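Long-range contacts in halohydrin dehalogenase (Rhizobium radiobacter, PDB 4IY1), which catalyses the conversion of vicinal halohydrins to epoxides with release of halide, and probably also epoxide opening by nucleophiles such as cyanide: residues K10-M15 and N79-V84; V28-E33 and P49-M54; S34-D39 and S55-V60; F171-N176 and F237-G242; Y205-R210 and F243-R248. The protein carries 37 engineered substitutions. One frame throughout, in Å; residues are numbered along the deposited sequence.

Overall arrangement
Interactions 2 and 4 pair strands near opposite edges of the Rossmann-type sheet; the others join the turns and loops around it. Interaction 2 closes a beta-alpha-beta unit, while interaction 3, its centre about 10 Å away, packs the turns following the two strands, and D32 O meets Q57 NE2 at 3.0 Å. Interaction 1, its centre about 6 Å from that of the chain, reaches interaction 4 through F12 CZ and P175 CG, 3.7 Å apart; the halide site is probably close by. Interactions 4 and 5 alternate along the chain, both touch the second subunit, and G241 O meets L208 N at 3.1 Å. The centres of interactions 3 and 5 are about 39 Å apart.

Interaction 1: K10-M15 and N79-V84; sequences KHFGGM and NDIAPV. Engineered in segment 79-84: A82 (natural residue Phe), P83 (natural residue Ala), V84 (natural residue Pro).
The F12 ring and the N79 carboxamide are flat groups set obliquely, their planes 33° apart, and the amide oxygen OD1 lies 3.4 Å from F12 CB. D80 O and the CG2 branch of I81 also approach the F12 side chain at a slant, with I81 CG2 3.6 Å from F12 CB. The H11 ring has K10 CB over one face near the rim, while I81 CD1 comes in obliquely to 3.9 Å from H11 CD2.

Polar cohesion comes from the N79 amide. Its ND2 donates to H11 O at 2.9 Å from above the carbonyl plane, and its OD1 accepts from G13 N at 2.9 Å. CG stands anti to the backbone N (chi1 173°), which carries the amide across to the turn. H11 to G14 form a type II' beta turn, closed by G14 N donating to H11 O at 2.7 Å; this donor and ND2 reach the oxygen from opposite faces of its plane. A leucine in place of N79 would probably leave G13 N and one side of H11 O without their mates, and the turn less firmly set.

Beyond the pair, H11 ND1 bonds to S183 OG and F12 meets Y186 edge-to-face. Such a glycine-bearing turn between first strand and helix is where short-chain dehydrogenases bind their cofactor; here its F12 side probably borders the halide site. One buried amide, serving as both donor and acceptor, therefore ties the turn entering helix 14-23 to the end of strand 75-79.

Interaction 2: V28-E33 and P49-M54; sequences VACHDE and PQLIPM. Engineered in segment 49-54: I52 (natural residue Lys).
A29 pairs with I52 and C30 with P53 in a parallel beta ladder that closes the beta-alpha-beta unit of strand 27-30, helix 38-47 and strand 52-53. Three backbone hydrogen bonds alternate between the strands. I52 N donates to V28 O at 2.9 Å, C30 N to I52 O at 3.0 Å, and M54 N to C30 O at 2.9 Å. The first and last donors arrive nearly along the C=O axis, whereas C30 N stands well above the I52 carbonyl plane.

V28 and L51 lie side by side and point the same way, with L51 CD2 3.7 Å from V28 CB. L51 CG is anti to its carbonyl carbon (chi1 -63°), which lays the leucine branch alongside V28 and C30, L51 CB and CD1 both 3.9 Å from C30 SG. A29 and the engineered I52 point to one face, C30 and P53 to the other; A29 meets V66 and L70 of helix 59-70. The M54 chain, bent at both of its outer torsions, brings CG 4.3 Å from A29 CB. Past the last bridge, a water accepts from D32 N at 2.9 Å and lies 2.6 Å from M54 O, bridging the two segments.

P53 and L51 lie under helix 38-47, so helices cover the ladder on both faces, as in the three-layer Rossmann fold.

Interaction 3: S34-D39 and S55-V60; sequences SFKHQD and SEQEPV. Engineered in segment 34-39: H37 (natural residue Gln), Q38 (natural residue Lys). Engineered in segment 55-60: V60 (natural residue Ala).
Q57, F35 and K36 carry most of this contact, and the closest side-chain meeting is that of Q57 with K36. The two chains cross at about a right angle, K36 CG, a methylene of the lysine stem, lying 3.5 Å from Q57 CD and 3.6 Å from Q57 CG. Q57 is folded back on its own segment by a bend at its second torsion (chi2 -59°). There NE2 donates an almost straight bond to S55 O at 2.7 Å, with the acceptor in the amide plane, and a second bond to D32 O. These two bonds hold the amide in place for K36 to rest on.

F35 takes part mainly through its backbone: S55 CA makes a CA-H...O contact with F35 O at 3.1 Å, and S55 CB lies 3.5 Å from the same oxygen. The phenyl ring turns elsewhere, meeting F44 of helix 38-47 edge-to-face.

H37, an engineered residue, and E58 occupy the N-cap positions of helix 38-47 and helix 59-70, and P59 packs on helix 94-122. The contact thus brings together the turns that lead into the helices before and after strand 52-53.

Interaction 4: F171-N176 and F237-G242; sequences FAIAPN and FWLAGG. Engineered in segment 171-176: A174 (natural residue Gly).
Strand 171-175 and strand 237-239 pair in parallel at the edge of the Rossmann-type sheet, I173 with F237, A174 with W238 and P175 with L239. Hydrogen bonds link them in the zigzag of a parallel ladder: F237 N donates to A172 O at 2.9 Å, A174 N to F237 O at 2.7 Å, and L239 N, weakly, to A174 O at 3.1 Å. Beyond the last bridge, N176 N donates to L239 O at 2.9 Å from above the carbonyl plane.

I173, P175, F237 and L239 share one face, where I173, F237 and L239 pack on helix 214-225 and P175 on F12. I173 and L239 lie side by side, CG2 of the isoleucine 3.9 Å from CD1 of the leucine. F237 CG lies anti to the carbonyl carbon (chi1 -61°), which sets the ring beside F171: the rings are oblique, their planes at 54°, and F171 CD2 sits at the edge of the F237 ring, 3.6 Å from its CE2. A172 O occupies the same ring's edge, near its plane. On the other face the engineered A174 places CB over the rim of the W238 indole, 3.9 Å above its plane.

Strand 236-239 is outermost within the chain but looks onto a neighbouring subunit. W238 N bonds to Q235 OE1 of the second subunit, and F237 packs on F237 of that subunit. Just past the strands the chains stay together, with N176 CB and A240 CB 3.8 Å apart, beside a CA-H...O contact from A240 to N176 O.

Interaction 5: Y205-R210 and F243-R248; sequences YTALQR and FPVVER. Engineered in segment 205-210: Y205 (natural residue Val). Engineered in segment 243-248: V245 (natural residue Met), V246 (natural residue Ile).
Y205 ends helix 196-205 and meets F243 and V245 of the C-terminal tail that follows the last strand of the Rossmann-type sheet. Its carbonyl oxygen receives a weak hydrogen bond from V245 N at 2.7 Å, and P244 CA adds a CA-H...O contact at 3.4 Å. The side chain of this engineered tyrosine presents its edge to V245 O, which lies 3.2 Å from Y205 CD1, while OH bonds to Y205 OH of the third subunit.

Y205 CB also packs on F243 CE2 at 3.7 Å. F243 CG stands anti to the backbone N (chi1 -180°), which turns the ring toward Y205 and T206; P244 CB, after a cis peptide bond, covers the centre of one ring face. With F243 replaced by an alanine, Y205 CB and P244 CB would probably lose their aromatic partner and a gap open beside W139, which also meets the ring.

T206 is the first residue after the helix to leave helical angles. Its CG2 touches F243 CD2 at 4.3 Å, and its OG1 turns back to V202 O. A207 completes the contact, its CB 4.2 Å from CG2 of the engineered V245.

Interaction 1: K10-M15 and N79-V84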
# COMPACT_ATOMS: atom_id res chain seq x y z
N LYS B 10 4.44 30.84 2.99
CA LYS B 10 3.80 31.49 1.84
C LYS B 10 3.44 30.53 0.71
O LYS B 10 2.90 30.97 -0.31
CB LYS B 10 4.69 32.59 1.28
CG LYS B 10 4.89 33.77 2.24
CD LYS B 10 5.84 34.80 1.63
CE LYS B 10 5.61 36.20 2.20
NZ LYS B 10 6.65 37.17 1.72
N HIS B 11 3.74 29.25 0.87
CA HIS B 11 3.55 28.31 -0.24
C HIS B 11 2.88 27.04 0.18
O HIS B 11 2.90 26.68 1.38
CB HIS B 11 4.87 27.99 -0.92
CG HIS B 11 5.72 29.20 -1.21
ND1 HIS B 11 5.60 29.90 -2.36
CD2 HIS B 11 6.75 29.80 -0.49
CE1 HIS B 11 6.48 30.93 -2.35
NE2 HIS B 11 7.17 30.87 -1.19
N PHE B 12 2.42 26.28 -0.82
CA PHE B 12 1.94 24.90 -0.63
C PHE B 12 0.90 24.87 0.49
O PHE B 12 -0.15 25.47 0.36
CB PHE B 12 3.13 23.95 -0.35
CG PHE B 12 2.83 22.47 -0.61
CD1 PHE B 12 1.71 22.06 -1.35
CD2 PHE B 12 3.69 21.49 -0.14
CE1 PHE B 12 1.48 20.72 -1.64
CE2 PHE B 12 3.46 20.14 -0.39
CZ PHE B 12 2.37 19.75 -1.17
N GLY B 13 1.20 24.16 1.59
CA GLY B 13 0.25 24.02 2.69
C GLY B 13 0.37 25.11 3.73
O GLY B 13 -0.27 25.05 4.79
N GLY B 14 1.30 26.03 3.49
CA GLY B 14 1.70 27.00 4.52
C GLY B 14 0.59 27.81 5.17
O GLY B 14 0.43 27.77 6.40
N MET B 15 -0.17 28.57 4.38
CA MET B 15 -1.15 29.54 4.95
C MET B 15 -2.36 28.83 5.55
O MET B 15 -2.78 29.12 6.68
CB MET B 15 -1.60 30.57 3.91
CG MET B 15 -0.47 31.44 3.40
SD MET B 15 0.32 32.37 4.71
CE MET B 15 -1.06 33.37 5.27
N ASN B 79 6.48 21.91 6.01
CA ASN B 79 5.78 22.20 4.76
C ASN B 79 6.82 22.36 3.67
O ASN B 79 7.34 23.45 3.44
CB ASN B 79 4.93 23.48 4.93
CG ASN B 79 4.30 23.96 3.64
OD1 ASN B 79 3.57 23.23 2.96
ND2 ASN B 79 4.54 25.23 3.30
N ASP B 80 7.21 21.25 3.07
CA ASP B 80 8.37 21.22 2.22
C ASP B 80 8.07 21.41 0.73
O ASP B 80 7.09 20.88 0.19
CB ASP B 80 9.17 19.95 2.46
CG ASP B 80 9.82 19.94 3.85
OD1 ASP B 80 10.61 20.87 4.15
OD2 ASP B 80 9.38 19.12 4.67
N ILE B 81 8.91 22.20 0.07
CA ILE B 81 8.66 22.57 -1.31
C ILE B 81 9.94 22.46 -2.10
O ILE B 81 11.03 22.52 -1.54
CB ILE B 81 8.09 24.00 -1.42
CG1 ILE B 81 9.08 25.00 -0.79
CG2 ILE B 81 6.76 24.07 -0.66
CD1 ILE B 81 8.71 26.45 -0.96
N ALA B 82 9.80 22.12 -3.37
CA ALA B 82 10.92 22.22 -4.29
C ALA B 82 10.36 22.28 -5.67
O ALA B 82 9.27 21.75 -5.93
CB ALA B 82 11.84 21.02 -4.15
N PRO B 83 11.09 22.93 -6.58
CA PRO B 83 10.58 22.98 -7.95
C PRO B 83 10.56 21.58 -8.54
O PRO B 83 11.59 20.90 -8.54
CB PRO B 83 11.62 23.86 -8.67
CG PRO B 83 12.15 24.75 -7.60
CD PRO B 83 12.20 23.88 -6.37
N VAL B 84 9.38 21.13 -8.97
CA VAL B 84 9.28 20.07 -9.97
C VAL B 84 9.33 20.65 -11.39
O VAL B 84 8.52 21.51 -11.75
CB VAL B 84 7.97 19.27 -9.84
CG1 VAL B 84 6.76 20.20 -9.67
CG2 VAL B 84 7.77 18.38 -11.05

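Interaction 2: V28-E33 and P49-M54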
# COMPACT_ATOMS: atom_id res chain seq x y z
N VAL B 28 1.47 30.59 16.68
CA VAL B 28 2.07 30.07 15.47
C VAL B 28 3.26 30.88 15.01
O VAL B 28 3.10 31.98 14.46
CB VAL B 28 1.04 30.00 14.33
CG1 VAL B 28 1.63 29.25 13.13
CG2 VAL B 28 -0.22 29.31 14.82
N ALA B 29 4.45 30.28 15.10
CA ALA B 29 5.64 30.84 14.46
C ALA B 29 5.75 30.36 13.03
O ALA B 29 5.46 29.19 12.73
CB ALA B 29 6.87 30.46 15.25
N CYS B 30 6.14 31.27 12.14
CA CYS B 30 6.16 31.00 10.71
C CYS B 30 7.54 31.21 10.16
O CYS B 30 8.21 32.21 10.47
CB CYS B 30 5.21 31.94 9.97
SG CYS B 30 3.50 31.83 10.50
N HIS B 31 7.90 30.36 9.21
CA HIS B 31 9.17 30.48 8.55
C HIS B 31 8.95 30.66 7.08
O HIS B 31 7.95 30.17 6.52
CB HIS B 31 10.04 29.25 8.86
CG HIS B 31 10.96 28.84 7.73
ND1 HIS B 31 10.52 28.29 6.59
CD2 HIS B 31 12.34 28.93 7.61
CE1 HIS B 31 11.55 28.09 5.75
NE2 HIS B 31 12.67 28.46 6.38
N ASP B 32 9.80 31.45 6.45
CA ASP B 32 9.81 31.56 5.00
C ASP B 32 11.15 32.08 4.54
O ASP B 32 11.87 32.78 5.28
CB ASP B 32 8.70 32.51 4.52
CG ASP B 32 8.43 32.36 3.05
OD1 ASP B 32 8.97 33.15 2.26
OD2 ASP B 32 7.75 31.40 2.66
N GLU B 33 11.53 31.67 3.34
CA GLU B 33 12.81 32.07 2.76
C GLU B 33 12.85 33.60 2.69
O GLU B 33 13.84 34.24 3.07
CB GLU B 33 12.96 31.44 1.37
CG GLU B 33 14.36 31.46 0.79
CD GLU B 33 14.51 30.59 -0.45
OE1 GLU B 33 13.82 29.55 -0.54
OE2 GLU B 33 15.34 30.91 -1.33
N PRO B 49 -1.18 39.86 12.03
CA PRO B 49 -0.77 40.19 13.39
C PRO B 49 -0.90 39.02 14.34
O PRO B 49 -0.31 39.04 15.42
CB PRO B 49 -1.75 41.32 13.79
CG PRO B 49 -2.89 41.23 12.84
CD PRO B 49 -2.31 40.69 11.56
N GLN B 50 -1.69 38.01 13.97
CA GLN B 50 -1.86 36.83 14.82
C GLN B 50 -0.76 35.79 14.61
O GLN B 50 -0.53 34.97 15.48
CB GLN B 50 -3.22 36.17 14.58
CG GLN B 50 -3.27 35.30 13.33
CD GLN B 50 -3.62 36.07 12.06
OE1 GLN B 50 -3.19 37.20 11.88
NE2 GLN B 50 -4.36 35.43 11.16
N LEU B 51 -0.11 35.81 13.45
CA LEU B 51 1.04 34.95 13.17
C LEU B 51 2.35 35.61 13.59
O LEU B 51 2.41 36.82 13.74
CB LEU B 51 1.10 34.63 11.68
CG LEU B 51 -0.09 33.85 11.14
CD1 LEU B 51 0.09 33.59 9.66
CD2 LEU B 51 -0.26 32.53 11.90
N ILE B 52 3.39 34.80 13.79
CA ILE B 52 4.67 35.31 14.28
C ILE B 52 5.84 34.91 13.36
O ILE B 52 6.51 33.91 13.61
CB ILE B 52 4.96 34.81 15.69
CG1 ILE B 52 3.89 35.26 16.66
CG2 ILE B 52 6.31 35.31 16.18
CD1 ILE B 52 4.26 35.00 18.10
N PRO B 53 6.07 35.69 12.29
CA PRO B 53 7.09 35.32 11.30
C PRO B 53 8.51 35.46 11.87
O PRO B 53 8.73 36.29 12.75
CB PRO B 53 6.86 36.32 10.16
CG PRO B 53 6.28 37.51 10.84
CD PRO B 53 5.50 37.02 12.03
N MET B 54 9.44 34.63 11.39
CA MET B 54 10.83 34.64 11.90
C MET B 54 11.81 34.86 10.75
O MET B 54 11.57 34.44 9.61
CB MET B 54 11.18 33.33 12.60
CG MET B 54 10.07 32.77 13.46
SD MET B 54 10.03 33.54 15.09
CE MET B 54 11.40 32.75 15.90
O HOH W 1 12.01 32.27 8.17

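Interaction 3: S34-D39 and S55-V60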
# COMPACT_ATOMS: atom_id res chain seq x y z
N SER B 34 11.70 34.19 2.37
CA SER B 34 11.63 35.61 2.15
C SER B 34 11.76 36.39 3.46
O SER B 34 11.98 37.59 3.45
CB SER B 34 10.35 35.98 1.42
OG SER B 34 9.29 36.16 2.34
N PHE B 35 11.63 35.70 4.59
CA PHE B 35 11.78 36.38 5.88
C PHE B 35 13.24 36.66 6.19
O PHE B 35 13.58 37.00 7.33
CB PHE B 35 11.14 35.59 7.02
CG PHE B 35 9.65 35.45 6.92
CD1 PHE B 35 8.98 34.50 7.67
CD2 PHE B 35 8.94 36.20 6.00
CE1 PHE B 35 7.61 34.33 7.54
CE2 PHE B 35 7.56 36.08 5.90
CZ PHE B 35 6.90 35.15 6.67
N LYS B 36 14.11 36.40 5.22
CA LYS B 36 15.51 36.85 5.26
C LYS B 36 15.57 38.37 5.27
O LYS B 36 16.29 38.98 6.05
CB LYS B 36 16.26 36.33 4.03
CG LYS B 36 16.73 34.89 4.16
CD LYS B 36 17.68 34.51 3.02
CE LYS B 36 17.26 35.17 1.73
NZ LYS B 36 16.79 34.14 0.76
N HIS B 37 14.80 38.97 4.37
CA HIS B 37 14.70 40.41 4.24
C HIS B 37 13.63 40.97 5.15
O HIS B 37 12.44 40.69 4.96
CB HIS B 37 14.35 40.74 2.80
CG HIS B 37 15.01 39.83 1.81
ND1 HIS B 37 14.31 39.06 0.95
CD2 HIS B 37 16.35 39.51 1.61
CE1 HIS B 37 15.16 38.34 0.20
NE2 HIS B 37 16.41 38.62 0.60
N GLN B 38 14.04 41.83 6.08
CA GLN B 38 13.12 42.41 7.06
C GLN B 38 11.97 43.25 6.48
O GLN B 38 10.93 43.40 7.11
CB GLN B 38 13.86 43.20 8.12
CG GLN B 38 14.23 44.60 7.67
CD GLN B 38 14.60 45.50 8.83
OE1 GLN B 38 14.70 45.04 9.97
NE2 GLN B 38 14.82 46.78 8.54
N ASP B 39 12.16 43.80 5.28
CA ASP B 39 11.03 44.33 4.52
C ASP B 39 9.93 43.28 4.56
O ASP B 39 8.89 43.48 5.19
CB ASP B 39 11.41 44.58 3.06
CG ASP B 39 12.92 44.68 2.88
OD1 ASP B 39 13.54 45.59 3.52
OD2 ASP B 39 13.48 43.86 2.10
N SER B 55 12.95 35.48 11.06
CA SER B 55 14.00 35.66 10.07
C SER B 55 14.77 34.35 9.88
O SER B 55 15.24 34.04 8.78
CB SER B 55 14.96 36.77 10.50
OG SER B 55 15.41 36.55 11.83
N GLU B 56 14.89 33.59 10.97
CA GLU B 56 15.77 32.42 11.04
C GLU B 56 15.49 31.44 9.89
O GLU B 56 14.33 31.23 9.53
CB GLU B 56 15.55 31.72 12.38
CG GLU B 56 16.32 32.34 13.54
CD GLU B 56 15.71 33.64 14.07
OE1 GLU B 56 16.46 34.40 14.69
OE2 GLU B 56 14.50 33.89 13.92
N GLN B 57 16.54 30.93 9.27
CA GLN B 57 16.40 30.16 8.03
C GLN B 57 16.63 28.65 8.17
O GLN B 57 16.01 27.87 7.46
CB GLN B 57 17.30 30.70 6.94
CG GLN B 57 16.89 32.07 6.42
CD GLN B 57 15.48 32.05 5.85
OE1 GLN B 57 15.26 31.53 4.77
NE2 GLN B 57 14.54 32.68 6.55
N GLU B 58 17.61 28.26 8.97
CA GLU B 58 18.01 26.85 9.04
C GLU B 58 17.30 26.16 10.19
O GLU B 58 16.91 26.81 11.14
CB GLU B 58 19.54 26.74 9.24
CG GLU B 58 20.35 27.20 8.04
CD GLU B 58 19.71 26.77 6.73
OE1 GLU B 58 19.56 27.63 5.84
OE2 GLU B 58 19.33 25.60 6.61
N PRO B 59 17.21 24.83 10.14
CA PRO B 59 16.36 24.13 11.11
C PRO B 59 16.72 24.41 12.57
O PRO B 59 15.84 24.67 13.37
CB PRO B 59 16.56 22.66 10.76
CG PRO B 59 16.84 22.69 9.30
CD PRO B 59 17.65 23.93 9.05
N VAL B 60 18.00 24.34 12.92
CA VAL B 60 18.35 24.40 14.34
C VAL B 60 18.23 25.83 14.92
O VAL B 60 17.70 26.02 16.00
CB VAL B 60 19.76 23.86 14.64
CG1 VAL B 60 20.11 24.20 16.09
CG2 VAL B 60 19.83 22.35 14.40

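Interaction 4: F171-N176 and F237-G242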
# COMPACT_ATOMS: atom_id res chain seq x y z
N PHE B 171 2.88 12.21 11.51
CA PHE B 171 1.90 12.08 10.41
C PHE B 171 2.56 12.62 9.16
O PHE B 171 3.35 13.57 9.24
CB PHE B 171 0.66 12.95 10.66
CG PHE B 171 -0.08 12.61 11.89
CD1 PHE B 171 -0.05 13.45 12.97
CD2 PHE B 171 -0.85 11.44 11.95
CE1 PHE B 171 -0.78 13.16 14.12
CE2 PHE B 171 -1.54 11.12 13.11
CZ PHE B 171 -1.51 11.97 14.18
N ALA B 172 2.19 12.09 7.99
CA ALA B 172 2.46 12.78 6.71
C ALA B 172 1.16 13.14 5.97
O ALA B 172 0.21 12.36 5.97
CB ALA B 172 3.36 11.94 5.81
N ILE B 173 1.11 14.31 5.35
CA ILE B 173 -0.05 14.67 4.54
C ILE B 173 0.40 14.77 3.10
O ILE B 173 1.27 15.56 2.77
CB ILE B 173 -0.68 16.02 4.96
CG1 ILE B 173 -1.35 15.90 6.32
CG2 ILE B 173 -1.74 16.45 3.92
CD1 ILE B 173 -1.70 17.26 6.94
N ALA B 174 -0.16 13.92 2.24
CA ALA B 174 0.33 13.77 0.89
C ALA B 174 -0.74 14.34 -0.08
O ALA B 174 -1.68 13.66 -0.43
CB ALA B 174 0.56 12.28 0.58
N PRO B 175 -0.61 15.61 -0.45
CA PRO B 175 -1.68 16.25 -1.21
C PRO B 175 -1.54 16.10 -2.71
O PRO B 175 -0.47 15.75 -3.22
CB PRO B 175 -1.58 17.74 -0.80
CG PRO B 175 -0.48 17.81 0.22
CD PRO B 175 0.35 16.59 0.06
N ASN B 176 -2.66 16.24 -3.41
CA ASN B 176 -2.61 16.63 -4.83
C ASN B 176 -3.82 17.52 -5.14
O ASN B 176 -4.88 17.31 -4.58
CB ASN B 176 -2.59 15.40 -5.74
CG ASN B 176 -2.49 15.77 -7.23
OD1 ASN B 176 -3.49 15.70 -7.97
ND2 ASN B 176 -1.30 16.14 -7.66
N PHE B 237 -1.81 10.65 4.90
CA PHE B 237 -3.16 11.03 4.47
C PHE B 237 -3.09 11.47 3.02
O PHE B 237 -2.26 12.29 2.68
CB PHE B 237 -3.67 12.19 5.30
CG PHE B 237 -3.77 11.88 6.76
CD1 PHE B 237 -4.95 11.42 7.30
CD2 PHE B 237 -2.65 11.97 7.57
CE1 PHE B 237 -5.06 11.17 8.65
CE2 PHE B 237 -2.74 11.68 8.91
CZ PHE B 237 -3.93 11.25 9.45
N TRP B 238 -3.85 10.80 2.16
CA TRP B 238 -3.85 11.10 0.72
C TRP B 238 -4.94 12.10 0.43
O TRP B 238 -6.13 11.72 0.36
CB TRP B 238 -4.03 9.81 -0.08
CG TRP B 238 -2.97 8.76 0.21
CD1 TRP B 238 -2.99 7.76 1.21
CD2 TRP B 238 -1.66 8.61 -0.45
NE1 TRP B 238 -1.82 7.00 1.18
CE2 TRP B 238 -0.99 7.45 0.19
CE3 TRP B 238 -1.04 9.23 -1.53
CZ2 TRP B 238 0.26 7.01 -0.21
CZ3 TRP B 238 0.25 8.80 -1.90
CH2 TRP B 238 0.87 7.71 -1.26
N LEU B 239 -4.57 13.37 0.56
CA LEU B 239 -5.46 14.54 0.39
C LEU B 239 -5.51 14.92 -1.08
O LEU B 239 -4.83 15.86 -1.51
CB LEU B 239 -4.86 15.75 1.13
CG LEU B 239 -5.63 16.63 2.11
CD1 LEU B 239 -4.97 17.99 2.29
CD2 LEU B 239 -7.12 16.75 1.87
N ALA B 240 -6.21 14.14 -1.89
CA ALA B 240 -6.13 14.31 -3.33
C ALA B 240 -7.52 14.20 -4.01
O ALA B 240 -7.60 13.89 -5.20
CB ALA B 240 -5.15 13.29 -3.94
N GLY B 241 -8.59 14.38 -3.23
CA GLY B 241 -9.97 14.36 -3.77
C GLY B 241 -10.32 13.16 -4.63
O GLY B 241 -11.17 13.25 -5.52
N GLY B 242 -9.64 12.03 -4.39
CA GLY B 242 -9.92 10.77 -5.09
C GLY B 242 -9.10 10.59 -6.36
O GLY B 242 -9.29 9.63 -7.11
O HOH W 2 -6.19 15.73 -7.02

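Interaction 5: Y205-R210 and F243-R248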
# COMPACT_ATOMS: atom_id res chain seq x y z
N TYR B 205 -9.76 13.84 -13.81
CA TYR B 205 -8.89 12.86 -13.14
C TYR B 205 -9.09 12.78 -11.62
O TYR B 205 -8.69 11.80 -10.98
CB TYR B 205 -7.43 13.10 -13.51
CG TYR B 205 -7.08 12.66 -14.92
CD1 TYR B 205 -7.17 11.33 -15.28
CD2 TYR B 205 -6.72 13.58 -15.89
CE1 TYR B 205 -6.87 10.91 -16.56
CE2 TYR B 205 -6.47 13.19 -17.20
CZ TYR B 205 -6.53 11.84 -17.52
OH TYR B 205 -6.23 11.40 -18.79
N THR B 206 -9.68 13.83 -11.04
CA THR B 206 -10.11 13.81 -9.65
C THR B 206 -11.56 13.34 -9.50
O THR B 206 -12.39 13.53 -10.41
CB THR B 206 -9.85 15.15 -8.93
OG1 THR B 206 -10.95 16.04 -9.13
CG2 THR B 206 -8.57 15.80 -9.43
N ALA B 207 -11.84 12.62 -8.41
CA ALA B 207 -13.19 12.07 -8.18
C ALA B 207 -14.16 13.18 -7.83
O ALA B 207 -15.30 13.15 -8.25
CB ALA B 207 -13.19 11.01 -7.06
N LEU B 208 -13.74 14.11 -6.98
CA LEU B 208 -14.62 15.18 -6.57
C LEU B 208 -14.67 16.29 -7.66
O LEU B 208 -15.37 17.27 -7.51
CB LEU B 208 -14.17 15.78 -5.23
CG LEU B 208 -14.48 15.04 -3.92
CD1 LEU B 208 -13.65 15.67 -2.81
CD2 LEU B 208 -15.95 15.07 -3.54
N GLN B 209 -13.87 16.15 -8.72
CA GLN B 209 -13.95 17.07 -9.86
C GLN B 209 -13.74 18.53 -9.47
O GLN B 209 -14.34 19.42 -10.06
CB GLN B 209 -15.29 16.90 -10.61
CG GLN B 209 -15.46 15.55 -11.26
CD GLN B 209 -16.77 15.42 -12.02
OE1 GLN B 209 -17.83 15.83 -11.53
NE2 GLN B 209 -16.72 14.77 -13.17
N ARG B 210 -12.90 18.77 -8.47
CA ARG B 210 -12.45 20.11 -8.10
C ARG B 210 -11.06 20.03 -7.49
O ARG B 210 -10.51 18.93 -7.35
CB ARG B 210 -13.41 20.75 -7.11
CG ARG B 210 -13.69 19.90 -5.88
CD ARG B 210 -14.32 20.74 -4.78
NE ARG B 210 -14.60 19.95 -3.59
CZ ARG B 210 -13.83 19.94 -2.50
NH1 ARG B 210 -12.68 20.63 -2.47
NH2 ARG B 210 -14.22 19.24 -1.44
N PHE B 243 -8.16 11.49 -6.59
CA PHE B 243 -7.20 11.29 -7.68
C PHE B 243 -6.37 10.04 -7.41
O PHE B 243 -6.11 9.73 -6.26
CB PHE B 243 -6.28 12.52 -7.80
CG PHE B 243 -5.26 12.42 -8.89
CD1 PHE B 243 -3.99 11.90 -8.63
CD2 PHE B 243 -5.54 12.90 -10.17
CE1 PHE B 243 -3.03 11.85 -9.63
CE2 PHE B 243 -4.59 12.83 -11.17
CZ PHE B 243 -3.32 12.31 -10.90
N PRO B 244 -6.01 9.28 -8.46
CA PRO B 244 -6.48 9.42 -9.83
C PRO B 244 -7.76 8.64 -10.11
O PRO B 244 -8.01 7.59 -9.51
CB PRO B 244 -5.33 8.82 -10.66
CG PRO B 244 -4.63 7.88 -9.72
CD PRO B 244 -5.13 8.11 -8.31
N VAL B 245 -8.50 9.11 -11.10
CA VAL B 245 -9.68 8.43 -11.61
C VAL B 245 -9.49 8.29 -13.11
O VAL B 245 -9.20 9.29 -13.79
CB VAL B 245 -10.95 9.26 -11.24
CG1 VAL B 245 -11.81 9.60 -12.44
CG2 VAL B 245 -11.74 8.58 -10.15
N VAL B 246 -9.42 7.06 -13.59
CA VAL B 246 -9.38 6.80 -15.03
C VAL B 246 -10.72 6.30 -15.51
O VAL B 246 -11.49 5.71 -14.74
CB VAL B 246 -8.29 5.79 -15.45
CG1 VAL B 246 -6.97 6.04 -14.74
CG2 VAL B 246 -8.76 4.37 -15.23
N GLU B 247 -10.99 6.51 -16.79
CA GLU B 247 -12.30 6.23 -17.34
C GLU B 247 -12.45 4.78 -17.73
O GLU B 247 -11.45 4.06 -17.91
CB GLU B 247 -12.60 7.15 -18.53
CG GLU B 247 -14.04 7.66 -18.57
CD GLU B 247 -14.65 7.89 -17.19
OE1 GLU B 247 -15.14 6.91 -16.56
OE2 GLU B 247 -14.68 9.06 -16.75
N ARG B 248 -13.70 4.32 -17.80
CA ARG B 248 -14.01 3.01 -18.33
C ARG B 248 -13.36 2.83 -19.70
O ARG B 248 -13.12 3.81 -20.42
CB ARG B 248 -15.52 2.84 -18.45
CG ARG B 248 -16.29 3.47 -17.30
CD ARG B 248 -17.75 3.06 -17.35
NE ARG B 248 -18.61 4.21 -17.60
CZ ARG B 248 -19.91 4.24 -17.32
NH1 ARG B 248 -20.49 3.18 -16.78
NH2 ARG B 248 -20.63 5.33 -17.58